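Local coordinates for galectin (Danio rerio, PDB 6E20), which binds beta-galactosides as a galectin and probably acts in zebrafish innate immunity, possibly by engaging a viral envelope glycoprotein, at residues B[41-46]-B[87-92]; B[97-100]-B[104-107]; B[120-125]-B[129-134]. All coordinates share one frame; numbering follows the deposited sequence.

Interaction 1 (B[41-46]-B[87-92]); sequences IALHMN and IKITFT. With GAL (beta-D-galactopyranose), chain D.
The O4 hydroxyl of the bound galactose is met by His44 and Asn46, next-but-one neighbours whose side chains leave the same face of their strand. His44 NE2 hydrogen-bonds to GAL O4 at 2.9 Å, the hydroxyl lying at the ring edge and near its plane, while Asn46 OD1 comes within 3.2 Å of GAL O4. Asn33 is hydrogen-bonded to His44 ND1 and Phe30 O receives Asn46 ND2, while Arg48, which also holds the sugar, binds Asn46 OD1 through NE. Asn61 and Glu71 hydrogen-bond the sugar too, and Trp68, whose ring meets that of His44, belongs to the same galectin pocket.

The alternate residues Leu43 and Met45 turn the opposite way, into the protein. The trans chi1 of Leu43 (173°) carries its CD2 out to meet Ile89 CD1 tip to tip at 4.1 Å. Met45 is fully extended, which carries its CE methyl to within 4.2 Å of Ile87 CD1. These apolar ends bridge backbones whose closest CA atoms, those of Leu43 and Ile89, stand 10.3 Å apart, the spacing of two sheets packed face to face.

A classic beta bulge at Ala42 and Leu43, opposite Ile34, accompanies the corner in strand 40-47. Between the sheets, Phe96 and Val98 of strand 95-99 also pack on Leu43 and Met45, respectively, and Ile34 of strand 30-34 touches Ile89.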
loop_
_atom_site.group_PDB
_atom_site.type_symbol
_atom_site.label_atom_id
_atom_site.label_comp_id
_atom_site.label_asym_id
_atom_site.label_seq_id
_atom_site.Cartn_x
_atom_site.Cartn_y
_atom_site.Cartn_z
ATOM N N ILE B 41 6.485 17.064 -3.699
ATOM C CA ILE B 41 6.872 16.060 -2.666
ATOM C C ILE B 41 7.244 16.822 -1.398
ATOM O O ILE B 41 8.236 17.529 -1.431
ATOM C CB ILE B 41 8.038 15.174 -3.146
ATOM C CG1 ILE B 41 7.740 14.510 -4.482
ATOM C CG2 ILE B 41 8.413 14.140 -2.080
ATOM C CD1 ILE B 41 6.512 13.647 -4.456
ATOM N N ALA B 42 6.506 16.598 -0.315
ATOM C CA ALA B 42 6.678 17.237 1.007
ATOM C C ALA B 42 7.847 16.618 1.773
ATOM O O ALA B 42 8.564 17.360 2.483
ATOM C CB ALA B 42 5.396 17.091 1.786
ATOM N N LEU B 43 7.971 15.288 1.698
ATOM C CA LEU B 43 9.108 14.511 2.255
ATOM C C LEU B 43 9.672 13.542 1.198
ATOM O O LEU B 43 8.980 12.572 0.810
ATOM C CB LEU B 43 8.666 13.723 3.487
ATOM C CG LEU B 43 9.727 12.766 4.031
ATOM C CD1 LEU B 43 10.977 13.517 4.455
ATOM C CD2 LEU B 43 9.196 11.944 5.193
ATOM N N HIS B 44 10.929 13.765 0.846
ATOM C CA HIS B 44 11.807 12.838 0.107
ATOM C C HIS B 44 12.808 12.273 1.116
ATOM O O HIS B 44 13.646 13.034 1.596
ATOM C CB HIS B 44 12.482 13.566 -1.047
ATOM C CG HIS B 44 13.583 12.806 -1.703
ATOM N ND1 HIS B 44 13.328 11.886 -2.684
ATOM C CD2 HIS B 44 14.932 12.873 -1.569
ATOM C CE1 HIS B 44 14.478 11.409 -3.152
ATOM N NE2 HIS B 44 15.496 11.983 -2.458
ATOM N N MET B 45 12.701 10.996 1.451
ATOM C CA MET B 45 13.635 10.388 2.436
ATOM C C MET B 45 14.458 9.340 1.699
ATOM O O MET B 45 13.853 8.378 1.199
ATOM C CB MET B 45 12.896 9.749 3.606
ATOM C CG MET B 45 13.847 9.113 4.590
ATOM S SD MET B 45 12.962 8.082 5.730
ATOM C CE MET B 45 14.318 7.101 6.381
ATOM N N ASN B 46 15.771 9.525 1.668
ATOM C CA ASN B 46 16.658 8.848 0.695
ATOM C C ASN B 46 17.835 8.255 1.457
ATOM O O ASN B 46 18.911 8.856 1.529
ATOM C CB ASN B 46 16.982 9.817 -0.442
ATOM C CG ASN B 46 17.899 9.249 -1.499
ATOM O OD1 ASN B 46 18.736 9.977 -2.027
ATOM N ND2 ASN B 46 17.747 7.968 -1.800
ATOM N N ILE B 87 10.032 1.184 9.162
ATOM C CA ILE B 87 10.108 2.660 9.384
ATOM C C ILE B 87 8.703 3.162 9.734
ATOM O O ILE B 87 7.716 2.703 9.108
ATOM C CB ILE B 87 10.645 3.351 8.122
ATOM C CG1 ILE B 87 12.078 2.920 7.807
ATOM C CG2 ILE B 87 10.523 4.861 8.208
ATOM C CD1 ILE B 87 12.501 3.265 6.383
ATOM N N LYS B 88 8.614 4.059 10.718
ATOM C CA LYS B 88 7.351 4.730 11.102
ATOM C C LYS B 88 7.530 6.200 10.789
ATOM O O LYS B 88 8.662 6.700 10.967
ATOM C CB LYS B 88 7.018 4.516 12.580
ATOM C CG LYS B 88 6.854 3.057 12.955
ATOM C CD LYS B 88 6.016 2.850 14.178
ATOM C CE LYS B 88 5.521 1.426 14.275
ATOM N NZ LYS B 88 4.831 1.211 15.565
ATOM N N ILE B 89 6.476 6.820 10.272
ATOM C CA ILE B 89 6.430 8.281 9.989
ATOM C C ILE B 89 5.149 8.817 10.605
ATOM O O ILE B 89 4.064 8.319 10.242
ATOM C CB ILE B 89 6.528 8.579 8.481
ATOM C CG1 ILE B 89 7.778 7.917 7.898
ATOM C CG2 ILE B 89 6.490 10.085 8.193
ATOM C CD1 ILE B 89 8.032 8.259 6.468
ATOM N N THR B 90 5.313 9.762 11.525
ATOM C CA THR B 90 4.250 10.595 12.112
ATOM C C THR B 90 4.406 12.012 11.557
ATOM O O THR B 90 5.550 12.466 11.401
ATOM C CB THR B 90 4.408 10.607 13.636
ATOM O OG1 THR B 90 4.445 9.246 14.070
ATOM C CG2 THR B 90 3.284 11.342 14.315
ATOM N N PHE B 91 3.336 12.751 11.326
ATOM C CA PHE B 91 3.534 14.196 11.060
ATOM C C PHE B 91 2.446 15.068 11.653
ATOM O O PHE B 91 1.336 14.613 11.982
ATOM C CB PHE B 91 3.692 14.501 9.570
ATOM C CG PHE B 91 2.435 14.552 8.748
ATOM C CD1 PHE B 91 1.711 13.397 8.493
ATOM C CD2 PHE B 91 2.058 15.725 8.116
ATOM C CE1 PHE B 91 0.591 13.431 7.670
ATOM C CE2 PHE B 91 0.945 15.755 7.287
ATOM C CZ PHE B 91 0.213 14.609 7.066
ATOM N N THR B 92 2.835 16.332 11.740
ATOM C CA THR B 92 2.065 17.473 12.262
ATOM C C THR B 92 2.165 18.519 11.161
ATOM O O THR B 92 2.995 18.307 10.251
ATOM C CB THR B 92 2.662 17.927 13.604
ATOM O OG1 THR B 92 4.020 18.302 13.351
ATOM C CG2 THR B 92 2.640 16.851 14.670
HETATM C C1 GAL D . 20.026 14.819 -5.322
HETATM C C2 GAL D . 19.607 13.496 -5.912
HETATM C C3 GAL D . 18.085 13.401 -5.945
HETATM C C4 GAL D . 17.524 13.672 -4.548
HETATM C C5 GAL D . 18.042 15.042 -4.059
HETATM C C6 GAL D . 17.595 15.406 -2.622
HETATM O O2 GAL D . 20.137 13.459 -7.239
HETATM O O3 GAL D . 17.698 12.122 -6.383
HETATM O O4 GAL D . 17.984 12.596 -3.729
HETATM O O5 GAL D . 19.468 15.040 -4.058
HETATM O O6 GAL D . 18.272 16.585 -2.149
#

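Interaction 2 (B[97-100]-B[104-107]); sequences LVTL and SEIH
Val98 and Ile106 form an antiparallel hydrogen-bonded pair, joined by two backbone bonds: Val98 N to Ile106 O at 2.9 Å and Ile106 N to Val98 O at 2.8 Å. A third bond, Leu100 N to Ser104 O at 2.8 Å, is nearly straight at the hydrogen (169°) and closes the ladder where the hairpin turns. Val98 O has a further, weaker partner in the CA-H of Glu105, with Glu105 CA at 3.1 Å. At the turn itself, Ser104 OG is hydrogen-bonded to Asp102 OD1 and also lies against Leu100 CB.

On the face bearing Leu97, Thr99, Glu105 and His107, the imidazole of His107 receives a CH-pi contact. Leu97 CD2 stands 3.3 Å from the centroid of the His107 ring, 19° off the ring normal, and shifted toward the NE2 side. Leu97 CD2 is only 3.1 Å from His107 NE2, a tight approach. CG of Leu97 is anti to its backbone N (chi1 -169°) and the two side chains run side by side, which brings the methyl over the imidazole. The other methyl, CD1, lies 3.9 Å from Glu105 CG, the glutamate chain passing obliquely across the leucine.

The reverse face is apolar and buried. Val98 CB and Ile106 CB are 4.0 Å apart, and beside them Leu100 CD1 approaches Ile106 CD1 at an oblique crossing.

This two-strand beta hairpin ends its sheet within the chain: 105-109 is an outermost strand, whereas 95-99 continues through backbone bonds to strand 85-91. On its buried face Leu100 and Ile106 rest on Ile58 of strand 58-64, and Leu100 also packs against Met45 of strand 40-47, both strands lying in the opposing sheet.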
loop_
_atom_site.group_PDB
_atom_site.type_symbol
_atom_site.label_atom_id
_atom_site.label_comp_id
_atom_site.label_asym_id
_atom_site.label_seq_id
_atom_site.Cartn_x
_atom_site.Cartn_y
_atom_site.Cartn_z
ATOM N N LEU B 97 8.094 13.131 11.685
ATOM C CA LEU B 97 8.936 12.406 12.672
ATOM C C LEU B 97 9.099 10.981 12.166
ATOM O O LEU B 97 8.153 10.221 12.257
ATOM C CB LEU B 97 8.286 12.445 14.060
ATOM C CG LEU B 97 9.169 11.975 15.220
ATOM C CD1 LEU B 97 9.490 10.491 15.126
ATOM C CD2 LEU B 97 10.454 12.782 15.289
ATOM N N VAL B 98 10.286 10.663 11.679
ATOM C CA VAL B 98 10.649 9.308 11.196
ATOM C C VAL B 98 11.272 8.547 12.352
ATOM O O VAL B 98 12.297 9.011 12.870
ATOM C CB VAL B 98 11.618 9.372 10.010
ATOM C CG1 VAL B 98 11.918 7.986 9.463
ATOM C CG2 VAL B 98 11.086 10.301 8.941
ATOM N N THR B 99 10.685 7.417 12.705
ATOM C CA THR B 99 11.295 6.436 13.629
ATOM C C THR B 99 11.931 5.346 12.760
ATOM O O THR B 99 11.225 4.695 11.962
ATOM C CB THR B 99 10.287 5.959 14.684
ATOM O OG1 THR B 99 9.656 7.126 15.238
ATOM C CG2 THR B 99 10.932 5.111 15.756
ATOM N N LEU B 100 13.236 5.193 12.912
ATOM C CA LEU B 100 14.056 4.215 12.173
ATOM C C LEU B 100 14.002 2.883 12.902
ATOM O O LEU B 100 13.599 2.850 14.063
ATOM C CB LEU B 100 15.470 4.777 12.124
ATOM C CG LEU B 100 15.593 6.020 11.260
ATOM C CD1 LEU B 100 17.033 6.486 11.219
ATOM C CD2 LEU B 100 15.064 5.741 9.863
ATOM N N SER B 104 15.874 5.058 16.704
ATOM C CA SER B 104 16.370 6.444 16.519
ATOM C C SER B 104 15.374 7.233 15.659
ATOM O O SER B 104 14.495 6.600 15.043
ATOM C CB SER B 104 17.726 6.441 15.914
ATOM O OG SER B 104 17.678 5.811 14.647
ATOM N N GLU B 105 15.488 8.562 15.640
ATOM C CA GLU B 105 14.479 9.469 15.016
ATOM C C GLU B 105 15.141 10.484 14.092
ATOM O O GLU B 105 16.283 10.895 14.383
ATOM C CB GLU B 105 13.712 10.284 16.056
ATOM C CG GLU B 105 12.771 9.453 16.879
ATOM C CD GLU B 105 12.084 10.223 17.987
ATOM O OE1 GLU B 105 12.355 11.445 18.145
ATOM O OE2 GLU B 105 11.259 9.612 18.654
ATOM N N ILE B 106 14.399 10.921 13.073
ATOM C CA ILE B 106 14.756 12.035 12.155
ATOM C C ILE B 106 13.607 13.033 12.230
ATOM O O ILE B 106 12.446 12.589 12.119
ATOM C CB ILE B 106 14.942 11.551 10.702
ATOM C CG1 ILE B 106 16.003 10.465 10.591
ATOM C CG2 ILE B 106 15.241 12.723 9.772
ATOM C CD1 ILE B 106 16.083 9.815 9.220
ATOM N N HIS B 107 13.919 14.319 12.383
ATOM C CA HIS B 107 12.940 15.430 12.372
ATOM C C HIS B 107 13.159 16.150 11.054
ATOM O O HIS B 107 14.285 16.549 10.822
ATOM C CB HIS B 107 13.156 16.365 13.571
ATOM C CG HIS B 107 12.855 15.731 14.886
ATOM N ND1 HIS B 107 13.650 14.733 15.436
ATOM C CD2 HIS B 107 11.841 15.929 15.758
ATOM C CE1 HIS B 107 13.129 14.342 16.587
ATOM N NE2 HIS B 107 12.008 15.059 16.807
#

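Interaction 3 (B[120-125]-B[129-134]); sequences MYFEGE and QGVEIK
Strands 120-124 and 129-133 run roughly antiparallel, at 154°, but their axes come no closer than 11.3 Å, so side chains alone span the gap. Met120 and Val131 carry most of it. The methionine chain is extended at chi2 and then bends at chi3 (-80°), which brings the CE methyl up against two branched residues: Met120 CE lies 3.8 Å from Val131 CG1 and 3.8 Å from Ile133 CD1. Both meetings are tip to tip.

The two strands belong to opposite sheets of the galectin beta sandwich, and the contact is a piece of its hydrophobic core. Ile6, Met9 and Leu17 surround the same residues, Ile6 packing on Met120, Phe122 and Val131.

Two residues along from Met120, Phe122 points the same way and approaches Val131 obliquely, its CZ 4.1 Å from Val131 CG2. Val131 is therefore shared, CG1 serving the methionine and CG2 the phenylalanine. A classic beta bulge at Gln129 and Gly130, opposite Thr20, precedes it. On the far strand's outer edge, Gly130, Val131 and Glu132 pair in an antiparallel ladder with a strand of the second subunit, carrying the sheet across the dimer interface.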
loop_
_atom_site.group_PDB
_atom_site.type_symbol
_atom_site.label_atom_id
_atom_site.label_comp_id
_atom_site.label_asym_id
_atom_site.label_seq_id
_atom_site.Cartn_x
_atom_site.Cartn_y
_atom_site.Cartn_z
ATOM N N MET B 120 2.107 8.640 -2.634
ATOM C CA MET B 120 3.312 7.966 -2.066
ATOM C C MET B 120 4.029 7.218 -3.196
ATOM O O MET B 120 3.391 6.489 -3.974
ATOM C CB MET B 120 2.986 6.988 -0.933
ATOM C CG MET B 120 2.480 7.659 0.316
ATOM S SD MET B 120 2.298 6.490 1.692
ATOM C CE MET B 120 0.728 5.717 1.307
ATOM N N TYR B 121 5.330 7.425 -3.289
ATOM C CA TYR B 121 6.166 6.837 -4.354
ATOM C C TYR B 121 7.458 6.326 -3.728
ATOM O O TYR B 121 8.163 7.086 -3.068
ATOM C CB TYR B 121 6.363 7.885 -5.447
ATOM C CG TYR B 121 7.272 7.417 -6.548
ATOM C CD1 TYR B 121 7.109 6.166 -7.099
ATOM C CD2 TYR B 121 8.300 8.205 -7.024
ATOM C CE1 TYR B 121 7.930 5.713 -8.107
ATOM C CE2 TYR B 121 9.133 7.762 -8.034
ATOM C CZ TYR B 121 8.947 6.507 -8.578
ATOM N N PHE B 122 7.719 5.033 -3.887
ATOM C CA PHE B 122 8.943 4.360 -3.408
ATOM C C PHE B 122 9.816 4.069 -4.625
ATOM O O PHE B 122 9.344 3.375 -5.541
ATOM C CB PHE B 122 8.575 3.095 -2.635
ATOM C CG PHE B 122 7.527 3.310 -1.576
ATOM C CD1 PHE B 122 6.181 3.284 -1.890
ATOM C CD2 PHE B 122 7.887 3.617 -0.282
ATOM C CE1 PHE B 122 5.224 3.483 -0.906
ATOM C CE2 PHE B 122 6.933 3.827 0.700
ATOM C CZ PHE B 122 5.598 3.759 0.385
ATOM N N GLU B 123 11.022 4.637 -4.657
ATOM C CA GLU B 123 11.886 4.589 -5.864
ATOM C C GLU B 123 13.256 4.034 -5.480
ATOM O O GLU B 123 13.623 4.000 -4.262
ATOM C CB GLU B 123 11.937 5.953 -6.558
ATOM C CG GLU B 123 12.993 6.895 -6.041
ATOM C CD GLU B 123 12.731 8.354 -6.397
ATOM O OE1 GLU B 123 12.274 8.606 -7.537
ATOM O OE2 GLU B 123 12.971 9.237 -5.535
ATOM N N GLY B 124 13.937 3.511 -6.488
ATOM C CA GLY B 124 15.252 2.899 -6.320
ATOM C C GLY B 124 15.155 1.468 -5.866
ATOM O O GLY B 124 14.061 0.857 -5.934
ATOM N N GLU B 125 16.284 0.961 -5.391
ATOM C CA GLU B 125 16.575 -0.480 -5.229
ATOM C C GLU B 125 16.053 -0.936 -3.860
ATOM O O GLU B 125 16.860 -1.241 -2.956
ATOM C CB GLU B 125 18.072 -0.660 -5.482
ATOM C CG GLU B 125 18.510 -0.183 -6.876
ATOM C CD GLU B 125 19.899 0.452 -7.006
ATOM O OE1 GLU B 125 20.320 1.233 -6.109
ATOM O OE2 GLU B 125 20.577 0.169 -8.030
ATOM N N GLN B 129 7.054 -4.276 1.068
ATOM C CA GLN B 129 6.260 -5.439 1.507
ATOM C C GLN B 129 5.052 -4.973 2.322
ATOM O O GLN B 129 4.127 -5.793 2.460
ATOM C CB GLN B 129 7.120 -6.368 2.362
ATOM C CG GLN B 129 8.392 -6.829 1.660
ATOM C CD GLN B 129 9.180 -7.792 2.521
ATOM O OE1 GLN B 129 9.372 -7.585 3.728
ATOM N NE2 GLN B 129 9.651 -8.861 1.897
ATOM N N GLY B 130 5.085 -3.762 2.903
ATOM C CA GLY B 130 3.984 -3.287 3.760
ATOM C C GLY B 130 3.867 -1.783 3.793
ATOM O O GLY B 130 4.895 -1.104 3.947
ATOM N N VAL B 131 2.646 -1.292 3.605
ATOM C CA VAL B 131 2.245 0.114 3.865
ATOM C C VAL B 131 0.995 0.056 4.736
ATOM O O VAL B 131 -0.028 -0.510 4.273
ATOM C CB VAL B 131 2.008 0.919 2.580
ATOM C CG1 VAL B 131 1.788 2.399 2.886
ATOM C CG2 VAL B 131 3.177 0.754 1.632
ATOM N N GLU B 132 1.123 0.566 5.956
ATOM C CA GLU B 132 0.033 0.639 6.958
ATOM C C GLU B 132 -0.096 2.086 7.426
ATOM O O GLU B 132 0.941 2.695 7.764
ATOM C CB GLU B 132 0.333 -0.254 8.159
ATOM C CG GLU B 132 0.464 -1.718 7.798
ATOM C CD GLU B 132 1.078 -2.574 8.893
ATOM O OE1 GLU B 132 2.305 -2.499 9.070
ATOM O OE2 GLU B 132 0.329 -3.301 9.566
ATOM N N ILE B 133 -1.327 2.588 7.485
ATOM C CA ILE B 133 -1.649 3.961 7.969
ATOM C C ILE B 133 -2.818 3.826 8.935
ATOM O O ILE B 133 -3.862 3.340 8.483
ATOM C CB ILE B 133 -1.989 4.912 6.804
ATOM C CG1 ILE B 133 -0.805 5.075 5.854
ATOM C CG2 ILE B 133 -2.493 6.260 7.317
ATOM C CD1 ILE B 133 -1.144 5.793 4.564
ATOM N N LYS B 134 -2.636 4.236 10.194
ATOM C CA LYS B 134 -3.740 4.387 11.184
ATOM C C LYS B 134 -3.442 5.593 12.079
ATOM O O LYS B 134 -2.389 5.650 12.678
ATOM C CB LYS B 134 -3.906 3.104 12.006
ATOM C CG LYS B 134 -2.736 2.793 12.926
ATOM C CD LYS B 134 -2.615 1.333 13.274
ATOM C CE LYS B 134 -1.546 1.073 14.319
ATOM N NZ LYS B 134 -0.957 -0.283 14.177
ATOM O OXT LYS B 134 -4.220 6.529 12.213
#

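Overall arrangement
Interactions 1 and 3 are buried contacts between the two sheets of the sandwich, both made by apolar side-chain ends, whereas interaction 2 lies within one sheet, rests on backbone hydrogen bonds and is only partly buried. Interactions 1 and 2 are adjoining: strands 85-91 and 95-99 are neighbours, linked through Thr90 O to Leu97 N and Lys88 O to Thr99 N, and Ile87 packs on Val98. Interaction 3 does not touch interaction 2, their centres being about 16 Å apart, but meets interaction 1 where Glu123 lies by His44. Interaction 2 sits at the sheet end opposite strand 126-133, where the second subunit joins. Residues 41-46 carry the sugar-binding polar face on the back of their core contact.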